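Local coordinates for protein particle-associated glycoside hydrolase (Acinetobacter phage Fri1, PDB 6C72) that probably cleaves the capsular polysaccharide of Acinetobacter baumannii as a tailspike depolymerase, degrading the host capsule during phage entry, at residues 148-152 and 177-181; 97-103 and 131-136; 481-485 and 583-588. One frame throughout, in Å; residues are numbered along the deposited sequence.

Contact 1 of 3, residues 148-152 and 177-181; sequences RGTFD and HGTFW. With ZN (zinc ion), chain O.
The Phe151 ring lies alongside the imidazole of His177, the two side chains pointing the same way. Their planes are only 23° apart, but with the centroids 5.7 Å from each other the overlap is small. The closest approach is CE1 of Phe151 to CE1 of His177, at 3.9 Å. Beside this pair the backbones are joined by a single bridge and by Thr179, whose OG1 accepts the N-H of Thr150 at 2.8 Å along a nearly straight path (163°). With chi1 at -58°, OG1 of Thr179 stands beside its own backbone N and faces Thr150; the same hydroxyl is also hydrogen-bonded to the carbonyl oxygen of Pro131. Gly178 N adds a weak, bent bond to Thr150 O, 3.0 Å long. The approach is close at Gly149 too, its CA lying 3.4 Å from Thr179 OG1. Water 1, in the plane of the His177 ring at its edge, is bonded to ND1 and accepts from Thr179 N. Water 2 donates to both Asp152 OD2 and His177 O, tying the carboxylate to 177-181, while Asp152 OD1 binds a zinc ion at 2.3 Å, with Asp152 OD2 a longer second contact at 2.6 Å. Strand 145-148 has the parallel neighbours 126-129 and 200-202, and strand 179-182 has 133-140 and 204-207, consistent with the parallel beta-helix known from other phage tailspikes.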
ATOM      1  N   ARG A 148      29.855  -8.055   2.587  1.00 27.47           N
ATOM      2  CA  ARG A 148      29.497  -8.188   1.183  1.00 27.72           C
ATOM      3  C   ARG A 148      30.406  -9.205   0.503  1.00 27.54           C
ATOM      4  O   ARG A 148      31.630  -9.123   0.617  1.00 27.70           O
ATOM      5  CB  ARG A 148      29.579  -6.830   0.468  1.00 28.55           C
ATOM      6  CG  ARG A 148      29.089  -6.863  -0.975  1.00 29.16           C
ATOM      7  CD  ARG A 148      29.085  -5.469  -1.606  1.00 30.32           C
ATOM      8  NE  ARG A 148      30.432  -4.928  -1.746  1.00 30.67           N
ATOM      9  CZ  ARG A 148      30.725  -3.631  -1.793  1.00 31.57           C
ATOM     10  NH1 ARG A 148      29.759  -2.726  -1.703  1.00 32.24           N
ATOM     11  NH2 ARG A 148      31.989  -3.240  -1.914  1.00 31.99           N
ATOM     12  N   GLY A 149      29.804 -10.161  -0.204  1.00 31.32           N
ATOM     13  CA  GLY A 149      30.553 -11.137  -0.965  1.00 31.49           C
ATOM     14  C   GLY A 149      30.798 -10.695  -2.397  1.00 31.57           C
ATOM     15  O   GLY A 149      30.528  -9.560  -2.793  1.00 31.60           O
ATOM     16  N   THR A 150      31.308 -11.639  -3.188  1.00 30.85           N
ATOM     17  CA  THR A 150      31.690 -11.424  -4.577  1.00 30.99           C
ATOM     18  C   THR A 150      30.945 -12.431  -5.440  1.00 31.04           C
ATOM     19  O   THR A 150      31.089 -13.640  -5.248  1.00 31.13           O
ATOM     20  CB  THR A 150      33.206 -11.590  -4.765  1.00 31.11           C
ATOM     21  OG1 THR A 150      33.919 -10.667  -3.923  1.00 31.14           O
ATOM     22  CG2 THR A 150      33.618 -11.378  -6.229  1.00 31.32           C
ATOM     23  N   PHE A 151      30.154 -11.939  -6.389  1.00 28.53           N
ATOM     24  CA  PHE A 151      29.523 -12.837  -7.349  1.00 28.35           C
ATOM     25  C   PHE A 151      30.592 -13.585  -8.151  1.00 29.29           C
ATOM     26  O   PHE A 151      31.666 -13.050  -8.455  1.00 29.94           O
ATOM     27  CB  PHE A 151      28.600 -12.063  -8.304  1.00 27.72           C
ATOM     28  CG  PHE A 151      27.356 -11.502  -7.643  1.00 26.88           C
ATOM     29  CD1 PHE A 151      26.347 -12.339  -7.204  1.00 26.46           C
ATOM     30  CD2 PHE A 151      27.202 -10.131  -7.470  1.00 26.62           C
ATOM     31  CE1 PHE A 151      25.214 -11.820  -6.595  1.00 25.80           C
ATOM     32  CE2 PHE A 151      26.084  -9.606  -6.854  1.00 25.98           C
ATOM     33  CZ  PHE A 151      25.080 -10.447  -6.419  1.00 25.55           C
ATOM     34  N   ASP A 152      30.296 -14.838  -8.486  1.00 31.40           N
ATOM     35  CA  ASP A 152      31.159 -15.543  -9.405  1.00 31.58           C
ATOM     36  C   ASP A 152      31.021 -14.916 -10.791  1.00 31.72           C
ATOM     37  O   ASP A 152      30.133 -14.099 -11.050  1.00 31.71           O
ATOM     38  CB  ASP A 152      30.843 -17.042  -9.410  1.00 31.81           C
ATOM     39  CG  ASP A 152      32.080 -17.898  -9.738  1.00 32.45           C
ATOM     40  OD1 ASP A 152      33.121 -17.328 -10.135  1.00 32.78           O
ATOM     41  OD2 ASP A 152      32.033 -19.135  -9.566  1.00 32.76           O
ATOM     42  N   HIS A 177      26.620 -17.229  -7.043  1.00 30.02           N
ATOM     43  CA  HIS A 177      27.389 -16.687  -5.935  1.00 29.72           C
ATOM     44  C   HIS A 177      28.823 -17.199  -5.988  1.00 29.75           C
ATOM     45  O   HIS A 177      29.082 -18.341  -6.385  1.00 30.03           O
ATOM     46  CB  HIS A 177      26.726 -17.039  -4.605  1.00 29.87           C
ATOM     47  CG  HIS A 177      25.477 -16.257  -4.345  1.00 29.68           C
ATOM     48  ND1 HIS A 177      25.489 -14.898  -4.120  1.00 29.15           N
ATOM     49  CD2 HIS A 177      24.179 -16.634  -4.309  1.00 29.95           C
ATOM     50  CE1 HIS A 177      24.253 -14.472  -3.949  1.00 28.99           C
ATOM     51  NE2 HIS A 177      23.437 -15.505  -4.057  1.00 29.50           N
ATOM     52  N   GLY A 178      29.763 -16.327  -5.638  1.00 29.35           N
ATOM     53  CA  GLY A 178      31.158 -16.717  -5.569  1.00 30.45           C
ATOM     54  C   GLY A 178      31.653 -16.840  -4.139  1.00 30.79           C
ATOM     55  O   GLY A 178      32.664 -17.488  -3.879  1.00 31.81           O
ATOM     56  N   THR A 179      30.954 -16.214  -3.201  1.00 31.57           N
ATOM     57  CA  THR A 179      31.310 -16.265  -1.794  1.00 31.61           C
ATOM     58  C   THR A 179      30.364 -17.234  -1.093  1.00 31.96           C
ATOM     59  O   THR A 179      29.141 -17.080  -1.181  1.00 32.01           O
ATOM     60  CB  THR A 179      31.227 -14.873  -1.170  1.00 31.32           C
ATOM     61  OG1 THR A 179      32.089 -13.981  -1.881  1.00 31.14           O
ATOM     62  CG2 THR A 179      31.648 -14.910   0.308  1.00 31.39           C
ATOM     63  N   PHE A 180      30.928 -18.232  -0.410  1.00 30.72           N
ATOM     64  CA  PHE A 180      30.149 -19.205   0.353  1.00 30.59           C
ATOM     65  C   PHE A 180      30.554 -19.104   1.819  1.00 30.86           C
ATOM     66  O   PHE A 180      31.639 -19.561   2.209  1.00 31.90           O
ATOM     67  CB  PHE A 180      30.354 -20.623  -0.178  1.00 31.43           C
ATOM     68  CG  PHE A 180      29.939 -20.792  -1.606  1.00 31.26           C
ATOM     69  CD1 PHE A 180      28.616 -21.065  -1.927  1.00 30.55           C
ATOM     70  CD2 PHE A 180      30.874 -20.697  -2.638  1.00 31.90           C
ATOM     71  CE1 PHE A 180      28.233 -21.218  -3.249  1.00 30.46           C
ATOM     72  CE2 PHE A 180      30.497 -20.847  -3.958  1.00 31.77           C
ATOM     73  CZ  PHE A 180      29.187 -21.114  -4.268  1.00 31.06           C
ATOM     74  N   TRP A 181      29.652 -18.575   2.638  1.00 30.00           N
ATOM     75  CA  TRP A 181      29.970 -18.178   4.006  1.00 30.12           C
ATOM     76  C   TRP A 181      29.427 -19.229   4.973  1.00 30.24           C
ATOM     77  O   TRP A 181      28.208 -19.418   5.077  1.00 29.51           O
ATOM     78  CB  TRP A 181      29.389 -16.795   4.275  1.00 29.21           C
ATOM     79  CG  TRP A 181      29.846 -16.143   5.529  1.00 29.41           C
ATOM     80  CD1 TRP A 181      30.818 -16.569   6.368  1.00 30.34           C
ATOM     81  CD2 TRP A 181      29.319 -14.939   6.098  1.00 28.74           C
ATOM     82  NE1 TRP A 181      30.940 -15.710   7.424  1.00 30.28           N
ATOM     83  CE2 TRP A 181      30.034 -14.694   7.281  1.00 29.31           C
ATOM     84  CE3 TRP A 181      28.304 -14.048   5.723  1.00 27.82           C
ATOM     85  CZ2 TRP A 181      29.768 -13.593   8.104  1.00 28.97           C
ATOM     86  CZ3 TRP A 181      28.041 -12.954   6.537  1.00 27.51           C
ATOM     87  CH2 TRP A 181      28.771 -12.737   7.714  1.00 28.08           C
TER
HETATM   88 ZN    ZN O 812      34.419 -19.217 -10.606  0.58 69.05          ZN
HETATM   89  O   HOH W   1      28.555 -14.252  -4.026  1.00 25.78           O
HETATM   90  O   HOH W   2      31.001 -20.106  -7.539  1.00 31.89           O

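Contact 2 of 3, residues 97-103 and 131-136; sequences LRAELLE and PKGHIY. With ZN (zinc ion), chain Q; ZN (zinc ion), chain D.
One face of the His134 imidazole carries the CB of Glu103, 3.6 Å from the ring centroid and 12° off the normal, a CH-pi contact; the Phe180 ring stacks on the other. At the ring edge, in plane, lie Leu101 O and a water of the zinc shell. The ring's NE2 binds a zinc ion at 2.0 Å, with three waters completing the ligands seen, and its ND1 is hydrogen-bonded to His182. Glu103, its CG anti to the backbone N (chi1 -172°), runs extended past the imidazole to grip a second zinc with both carboxylate oxygens, OE1 and OE2, each at 2.2 Å; Ser209 bonds OE2. Glu103 O lies at the edge of the Tyr136 ring, near its plane, and accepts from Tyr136 OH at 2.8 Å on a lone pair. Backbone bonds complete the join: His134 N to Leu101 O is almost straight (178°), and Glu100 N reaches Lys132 O. Ala99 CB packs on Pro131 CG at 3.6 Å, and Leu97 CD2 touches Pro131 and Ile135. The loop 97-103, between strand 89-91 and helix 110-122, thus lies along the start of strand 133-140, which is paired in parallel with strands 179-182 and 188-192.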
ATOM      1  N   LEU A  97      42.735 -12.865   5.521  1.00 38.94           N
ATOM      2  CA  LEU A  97      41.781 -13.912   5.178  1.00 38.36           C
ATOM      3  C   LEU A  97      42.199 -14.607   3.880  1.00 38.97           C
ATOM      4  O   LEU A  97      42.573 -13.952   2.904  1.00 39.99           O
ATOM      5  CB  LEU A  97      40.382 -13.316   5.049  1.00 38.05           C
ATOM      6  CG  LEU A  97      39.253 -14.336   4.920  1.00 37.31           C
ATOM      7  CD1 LEU A  97      38.260 -14.128   6.055  1.00 36.47           C
ATOM      8  CD2 LEU A  97      38.575 -14.198   3.581  1.00 37.87           C
ATOM      9  N   ARG A  98      42.168 -15.939   3.877  1.00 50.51           N
ATOM     10  CA  ARG A  98      42.600 -16.689   2.707  1.00 51.10           C
ATOM     11  C   ARG A  98      41.456 -16.795   1.706  1.00 51.39           C
ATOM     12  O   ARG A  98      40.369 -17.269   2.047  1.00 50.75           O
ATOM     13  CB  ARG A  98      43.094 -18.082   3.109  1.00 50.86           C
ATOM     14  CG  ARG A  98      44.493 -18.129   3.747  1.00 51.01           C
ATOM     15  CD  ARG A  98      44.888 -19.560   4.180  1.00 51.12           C
ATOM     16  NE  ARG A  98      45.031 -20.476   3.041  1.00 51.10           N
ATOM     17  CZ  ARG A  98      45.387 -21.761   3.130  1.00 51.27           C
ATOM     18  NH1 ARG A  98      45.646 -22.307   4.319  1.00 51.56           N
ATOM     19  NH2 ARG A  98      45.499 -22.497   2.023  1.00 51.30           N
ATOM     20  N   ALA A  99      41.706 -16.371   0.468  1.00 34.98           N
ATOM     21  CA  ALA A  99      40.670 -16.291  -0.559  1.00 33.80           C
ATOM     22  C   ALA A  99      40.587 -17.567  -1.397  1.00 34.12           C
ATOM     23  O   ALA A  99      41.478 -18.423  -1.375  1.00 35.49           O
ATOM     24  CB  ALA A  99      40.914 -15.098  -1.482  1.00 34.10           C
ATOM     25  N   GLU A 100      39.485 -17.679  -2.140  1.00 35.68           N
ATOM     26  CA  GLU A 100      39.269 -18.728  -3.142  1.00 36.21           C
ATOM     27  C   GLU A 100      39.513 -20.133  -2.602  1.00 35.50           C
ATOM     28  O   GLU A 100      39.924 -21.030  -3.335  1.00 35.97           O
ATOM     29  CB  GLU A 100      40.127 -18.489  -4.379  1.00 37.07           C
ATOM     30  CG  GLU A 100      39.985 -17.102  -4.930  1.00 38.08           C
ATOM     31  CD  GLU A 100      39.652 -17.113  -6.403  1.00 39.18           C
ATOM     32  OE1 GLU A 100      38.474 -17.385  -6.743  1.00 39.54           O
ATOM     33  OE2 GLU A 100      40.574 -16.870  -7.224  1.00 39.51           O
ATOM     34  N   LEU A 101      39.259 -20.344  -1.318  1.00 33.32           N
ATOM     35  CA  LEU A 101      39.385 -21.673  -0.747  1.00 33.98           C
ATOM     36  C   LEU A 101      38.198 -22.536  -1.162  1.00 32.95           C
ATOM     37  O   LEU A 101      37.105 -22.038  -1.429  1.00 32.16           O
ATOM     38  CB  LEU A 101      39.491 -21.570   0.774  1.00 34.17           C
ATOM     39  CG  LEU A 101      40.824 -20.977   1.259  1.00 35.62           C
ATOM     40  CD1 LEU A 101      40.904 -20.906   2.780  1.00 35.98           C
ATOM     41  CD2 LEU A 101      42.004 -21.791   0.707  1.00 37.61           C
ATOM     42  N   LEU A 102      38.426 -23.841  -1.245  1.00 40.68           N
ATOM     43  CA  LEU A 102      37.349 -24.781  -1.514  1.00 40.96           C
ATOM     44  C   LEU A 102      36.664 -25.192  -0.213  1.00 40.29           C
ATOM     45  O   LEU A 102      37.183 -24.980   0.884  1.00 39.82           O
ATOM     46  CB  LEU A 102      37.875 -26.002  -2.265  1.00 42.00           C
ATOM     47  CG  LEU A 102      38.597 -25.609  -3.553  1.00 42.64           C
ATOM     48  CD1 LEU A 102      39.315 -26.798  -4.186  1.00 43.32           C
ATOM     49  CD2 LEU A 102      37.598 -24.975  -4.517  1.00 43.04           C
ATOM     50  N   GLU A 103      35.483 -25.803  -0.346  1.00 34.32           N
ATOM     51  CA  GLU A 103      34.766 -26.257   0.843  1.00 34.14           C
ATOM     52  C   GLU A 103      35.593 -27.252   1.650  1.00 34.86           C
ATOM     53  O   GLU A 103      35.427 -27.348   2.872  1.00 34.84           O
ATOM     54  CB  GLU A 103      33.420 -26.882   0.461  1.00 34.62           C
ATOM     55  CG  GLU A 103      32.539 -27.197   1.669  1.00 34.79           C
ATOM     56  CD  GLU A 103      31.113 -27.572   1.308  1.00 35.32           C
ATOM     57  OE1 GLU A 103      30.885 -28.072   0.193  1.00 35.94           O
ATOM     58  OE2 GLU A 103      30.210 -27.339   2.130  1.00 35.27           O
ATOM     59  N   PRO A 131      36.102 -12.037  -0.384  1.00 29.28           N
ATOM     60  CA  PRO A 131      36.448 -12.512  -1.725  1.00 29.90           C
ATOM     61  C   PRO A 131      35.580 -13.711  -2.089  1.00 29.28           C
ATOM     62  O   PRO A 131      34.767 -14.182  -1.312  1.00 28.48           O
ATOM     63  CB  PRO A 131      37.915 -12.920  -1.572  1.00 30.97           C
ATOM     64  CG  PRO A 131      37.964 -13.451  -0.176  1.00 30.61           C
ATOM     65  CD  PRO A 131      37.024 -12.568   0.635  1.00 29.68           C
ATOM     66  N   LYS A 132      35.800 -14.233  -3.281  1.00 30.98           N
ATOM     67  CA  LYS A 132      35.221 -15.520  -3.626  1.00 30.47           C
ATOM     68  C   LYS A 132      35.873 -16.622  -2.789  1.00 29.61           C
ATOM     69  O   LYS A 132      36.963 -16.459  -2.239  1.00 30.35           O
ATOM     70  CB  LYS A 132      35.410 -15.809  -5.116  1.00 31.95           C
ATOM     71  CG  LYS A 132      34.654 -14.851  -6.026  1.00 33.34           C
ATOM     72  CD  LYS A 132      34.633 -15.345  -7.444  1.00 34.20           C
ATOM     73  CE  LYS A 132      35.962 -15.105  -8.114  1.00 34.03           C
ATOM     74  NZ  LYS A 132      35.961 -15.777  -9.424  1.00 33.79           N
ATOM     75  N   GLY A 133      35.175 -17.741  -2.677  1.00 32.79           N
ATOM     76  CA  GLY A 133      35.671 -18.910  -1.981  1.00 31.65           C
ATOM     77  C   GLY A 133      34.753 -19.313  -0.841  1.00 30.00           C
ATOM     78  O   GLY A 133      33.783 -18.631  -0.509  1.00 29.38           O
ATOM     79  N   HIS A 134      35.082 -20.465  -0.253  1.00 31.79           N
ATOM     80  CA  HIS A 134      34.412 -20.935   0.953  1.00 30.78           C
ATOM     81  C   HIS A 134      35.146 -20.376   2.162  1.00 30.26           C
ATOM     82  O   HIS A 134      36.378 -20.435   2.229  1.00 30.69           O
ATOM     83  CB  HIS A 134      34.360 -22.461   1.007  1.00 31.31           C
ATOM     84  CG  HIS A 134      33.422 -23.064   0.005  1.00 31.84           C
ATOM     85  ND1 HIS A 134      32.160 -23.509   0.333  1.00 31.72           N
ATOM     86  CD2 HIS A 134      33.549 -23.255  -1.333  1.00 32.76           C
ATOM     87  CE1 HIS A 134      31.563 -23.976  -0.748  1.00 32.43           C
ATOM     88  NE2 HIS A 134      32.381 -23.826  -1.774  1.00 33.06           N
ATOM     89  N   ILE A 135      34.390 -19.793   3.086  1.00 33.79           N
ATOM     90  CA  ILE A 135      34.935 -19.130   4.261  1.00 33.51           C
ATOM     91  C   ILE A 135      34.230 -19.699   5.483  1.00 33.72           C
ATOM     92  O   ILE A 135      33.004 -19.578   5.607  1.00 33.64           O
ATOM     93  CB  ILE A 135      34.748 -17.608   4.185  1.00 33.06           C
ATOM     94  CG1 ILE A 135      35.383 -17.068   2.904  1.00 33.79           C
ATOM     95  CG2 ILE A 135      35.360 -16.938   5.398  1.00 32.99           C
ATOM     96  CD1 ILE A 135      35.069 -15.622   2.631  1.00 34.07           C
ATOM     97  N   TYR A 136      34.992 -20.317   6.380  1.00 33.02           N
ATOM     98  CA  TYR A 136      34.470 -20.779   7.665  1.00 33.87           C
ATOM     99  C   TYR A 136      34.859 -19.730   8.695  1.00 33.87           C
ATOM    100  O   TYR A 136      36.003 -19.690   9.153  1.00 34.07           O
ATOM    101  CB  TYR A 136      35.019 -22.152   8.031  1.00 34.87           C
ATOM    102  CG  TYR A 136      34.586 -23.275   7.107  1.00 35.20           C
ATOM    103  CD1 TYR A 136      33.438 -24.019   7.371  1.00 36.03           C
ATOM    104  CD2 TYR A 136      35.340 -23.610   5.985  1.00 34.97           C
ATOM    105  CE1 TYR A 136      33.047 -25.056   6.546  1.00 36.50           C
ATOM    106  CE2 TYR A 136      34.950 -24.642   5.147  1.00 35.50           C
ATOM    107  CZ  TYR A 136      33.804 -25.363   5.432  1.00 36.21           C
ATOM    108  OH  TYR A 136      33.423 -26.401   4.610  1.00 36.90           O
TER
HETATM  109 ZN    ZN Q 814      28.768 -28.395   0.790  1.00 59.49          ZN
HETATM  110 ZN    ZN D 801      32.132 -24.390  -3.669  1.00 35.61          ZN
HETATM  111  O   HOH W   3      37.904 -18.498   0.463  1.00 30.29           O
HETATM  112  O   HOH W   4      32.837 -26.266  -4.459  1.00 36.49           O
HETATM  113  O   HOH W   5      29.681 -24.942  -3.788  1.00 32.51           O
HETATM  114  O   HOH W   6      33.258 -23.197  -4.804  1.00 31.53           O
HETATM  115  O   HOH W   7      27.117 -27.942   1.823  1.00 31.58           O

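Contact 3 of 3, residues 481-485 and 583-588; sequences INDAY and VFSALP
Tyr485 and Ser585 form the tight part of this contact, an antiparallel hydrogen-bonded pair with CA atoms 5.1 Å apart. Tyr485 N donates to Ser585 O over 2.7 Å, although the angle at the hydrogen is only 141°. The return bond from Ser585 N to Tyr485 O is 2.9 Å long and straighter, at 158°. CA-H...O contacts extend the same close approach: Phe584 CA lies 3.3 Å from Tyr485 O, and Ala484 CA sits near Ser585 O. Another pair links the chain beyond the bridge, where Asp483 CA approaches Ala586 O and Ala586 CA approaches Asp483 O. On the face shared by Tyr485 and Ser585, CB of the tyrosine is 3.7 Å from OG of the serine. That hydroxyl, held between its backbone N and carbonyl carbon (chi1 68°), donates to Leu587 O from above the carbonyl plane, closing a side-chain to backbone bond across the residues that follow the strand. The buried tyrosine ring is packed closely as well. Pro588 lies over one ring face in an offset CH-pi contact, with CG 4.1 Å from the ring centroid, and its CD meets Tyr485 CE1 at 3.6 Å. Ser585 O and Ala586 O lie at the ring's edge, near its plane.

The looser side is the solvent side. Pro588 is itself exposed beyond the ring, and Asn482, exposed too, adds little to the contact; its OD1 is hydrogen-bonded to Lys478. The third subunit also reaches this region: Asn492 of that chain bonds Asp483 O, and its Leu471 packs on Tyr485. The bridge joins the beginning of strand 485-494 to the end of strand 576-585. These are antiparallel neighbours in a six-stranded sheet, with strand 475-478 beyond the former and strand 509-517 beyond the latter.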
ATOM      1  N   ILE A 481     -43.068  11.567  -3.302  1.00 54.19           N
ATOM      2  CA  ILE A 481     -43.293  12.979  -3.001  1.00 54.41           C
ATOM      3  C   ILE A 481     -43.147  13.296  -1.522  1.00 54.65           C
ATOM      4  O   ILE A 481     -43.225  14.470  -1.140  1.00 54.85           O
ATOM      5  CB  ILE A 481     -44.689  13.397  -3.505  1.00 54.14           C
ATOM      6  CG1 ILE A 481     -44.913  12.874  -4.920  1.00 53.84           C
ATOM      7  CG2 ILE A 481     -44.847  14.907  -3.540  1.00 54.34           C
ATOM      8  CD1 ILE A 481     -43.941  13.444  -5.922  1.00 54.04           C
ATOM      9  N   ASN A 482     -42.965  12.284  -0.672  1.00 39.20           N
ATOM     10  CA  ASN A 482     -42.836  12.477   0.783  1.00 39.42           C
ATOM     11  C   ASN A 482     -44.079  13.121   1.391  1.00 39.40           C
ATOM     12  O   ASN A 482     -43.984  13.978   2.270  1.00 39.67           O
ATOM     13  CB  ASN A 482     -41.601  13.295   1.172  1.00 39.70           C
ATOM     14  CG  ASN A 482     -40.320  12.672   0.714  1.00 39.68           C
ATOM     15  OD1 ASN A 482     -40.240  11.462   0.528  1.00 39.53           O
ATOM     16  ND2 ASN A 482     -39.270  13.480   0.644  1.00 39.78           N
ATOM     17  N   ASP A 483     -45.256  12.750   0.900  1.00 34.68           N
ATOM     18  CA  ASP A 483     -46.488  13.198   1.539  1.00 34.58           C
ATOM     19  C   ASP A 483     -47.416  12.031   1.844  1.00 34.09           C
ATOM     20  O   ASP A 483     -48.626  12.224   1.955  1.00 33.82           O
ATOM     21  CB  ASP A 483     -47.201  14.245   0.687  1.00 34.51           C
ATOM     22  CG  ASP A 483     -47.565  13.735  -0.680  1.00 34.10           C
ATOM     23  OD1 ASP A 483     -47.178  12.604  -1.037  1.00 33.90           O
ATOM     24  OD2 ASP A 483     -48.247  14.481  -1.410  1.00 34.00           O
ATOM     25  N   ALA A 484     -46.882  10.818   1.930  1.00 27.31           N
ATOM     26  CA  ALA A 484     -47.661   9.643   2.290  1.00 26.65           C
ATOM     27  C   ALA A 484     -46.720   8.632   2.925  1.00 26.69           C
ATOM     28  O   ALA A 484     -45.644   8.362   2.373  1.00 26.92           O
ATOM     29  CB  ALA A 484     -48.370   9.039   1.066  1.00 26.81           C
ATOM     30  N   TYR A 485     -47.104   8.111   4.094  1.00 29.89           N
ATOM     31  CA  TYR A 485     -46.233   7.232   4.861  1.00 29.99           C
ATOM     32  C   TYR A 485     -47.003   6.059   5.445  1.00 29.12           C
ATOM     33  O   TYR A 485     -48.159   6.195   5.860  1.00 28.61           O
ATOM     34  CB  TYR A 485     -45.530   7.995   5.992  1.00 30.78           C
ATOM     35  CG  TYR A 485     -44.637   9.089   5.486  1.00 31.34           C
ATOM     36  CD1 TYR A 485     -45.147  10.340   5.181  1.00 31.49           C
ATOM     37  CD2 TYR A 485     -43.278   8.867   5.299  1.00 31.55           C
ATOM     38  CE1 TYR A 485     -44.331  11.343   4.694  1.00 31.79           C
ATOM     39  CE2 TYR A 485     -42.449   9.866   4.830  1.00 31.81           C
ATOM     40  CZ  TYR A 485     -42.979  11.104   4.533  1.00 31.92           C
ATOM     41  OH  TYR A 485     -42.153  12.106   4.065  1.00 32.09           O
ATOM     42  N   VAL A 583     -49.457   2.424  10.673  1.00 25.46           N
ATOM     43  CA  VAL A 583     -49.832   3.834  10.696  1.00 26.11           C
ATOM     44  C   VAL A 583     -49.741   4.383   9.277  1.00 26.59           C
ATOM     45  O   VAL A 583     -48.698   4.265   8.619  1.00 27.29           O
ATOM     46  CB  VAL A 583     -48.945   4.658  11.651  1.00 26.47           C
ATOM     47  CG1 VAL A 583     -49.396   6.113  11.681  1.00 26.69           C
ATOM     48  CG2 VAL A 583     -48.942   4.062  13.052  1.00 24.76           C
ATOM     49  N   PHE A 584     -50.835   4.988   8.820  1.00 30.62           N
ATOM     50  CA  PHE A 584     -50.913   5.697   7.549  1.00 31.17           C
ATOM     51  C   PHE A 584     -50.938   7.186   7.872  1.00 31.63           C
ATOM     52  O   PHE A 584     -51.813   7.635   8.620  1.00 30.60           O
ATOM     53  CB  PHE A 584     -52.183   5.309   6.783  1.00 30.27           C
ATOM     54  CG  PHE A 584     -52.338   3.832   6.540  1.00 29.97           C
ATOM     55  CD1 PHE A 584     -52.684   2.970   7.566  1.00 29.12           C
ATOM     56  CD2 PHE A 584     -52.155   3.302   5.263  1.00 30.37           C
ATOM     57  CE1 PHE A 584     -52.823   1.616   7.336  1.00 29.10           C
ATOM     58  CE2 PHE A 584     -52.299   1.945   5.025  1.00 29.95           C
ATOM     59  CZ  PHE A 584     -52.631   1.104   6.067  1.00 29.61           C
ATOM     60  N   SER A 585     -50.008   7.957   7.311  1.00 30.23           N
ATOM     61  CA  SER A 585     -49.989   9.381   7.618  1.00 30.97           C
ATOM     62  C   SER A 585     -49.450  10.153   6.426  1.00 32.12           C
ATOM     63  O   SER A 585     -48.873   9.584   5.499  1.00 32.38           O
ATOM     64  CB  SER A 585     -49.151   9.675   8.859  1.00 32.12           C
ATOM     65  OG  SER A 585     -47.784   9.434   8.601  1.00 33.33           O
ATOM     66  N   ALA A 586     -49.619  11.473   6.472  1.00 26.91           N
ATOM     67  CA  ALA A 586     -49.097  12.346   5.426  1.00 27.97           C
ATOM     68  C   ALA A 586     -47.745  12.950   5.773  1.00 29.58           C
ATOM     69  O   ALA A 586     -47.106  13.550   4.903  1.00 30.28           O
ATOM     70  CB  ALA A 586     -50.087  13.482   5.137  1.00 27.63           C
ATOM     71  N   LEU A 587     -47.316  12.838   7.021  1.00 33.71           N
ATOM     72  CA  LEU A 587     -46.075  13.424   7.490  1.00 34.68           C
ATOM     73  C   LEU A 587     -45.406  12.447   8.433  1.00 34.08           C
ATOM     74  O   LEU A 587     -46.087  11.677   9.122  1.00 33.41           O
ATOM     75  CB  LEU A 587     -46.274  14.755   8.225  1.00 35.61           C
ATOM     76  CG  LEU A 587     -46.635  15.987   7.409  1.00 36.10           C
ATOM     77  CD1 LEU A 587     -46.923  17.133   8.380  1.00 36.88           C
ATOM     78  CD2 LEU A 587     -45.519  16.341   6.419  1.00 36.44           C
ATOM     79  N   PRO A 588     -44.075  12.433   8.463  1.00 39.40           N
ATOM     80  CA  PRO A 588     -43.388  11.570   9.432  1.00 38.42           C
ATOM     81  C   PRO A 588     -43.746  11.895  10.873  1.00 37.99           C
ATOM     82  O   PRO A 588     -43.790  10.982  11.705  1.00 36.76           O
ATOM     83  CB  PRO A 588     -41.903  11.831   9.141  1.00 38.59           C
ATOM     84  CG  PRO A 588     -41.878  12.389   7.747  1.00 39.46           C
ATOM     85  CD  PRO A 588     -43.139  13.162   7.593  1.00 40.06           C
TER

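In the fold
Contacts 1 and 2 are neighbours, with centres 9 Å apart, and both reach the parallel strands 133-140 and 179-182. Gly133 N of contact 2 meets Gly178 O of contact 1 in a probable hydrogen bond. Contact 1 is largely buried, whereas contacts 2 and 3 each combine buried and exposed residues. Zinc-binding side chains occur in both 148-152/177-181 and 97-103/131-136, but contact 3 is away from the annotated sites. It lies about 81 Å, centre to centre, from contact 1, across the chain's centre. There an antiparallel hydrogen-bonded pair and tyrosine-proline packing replace the histidine and carboxylate chemistry of the parallel-stranded region.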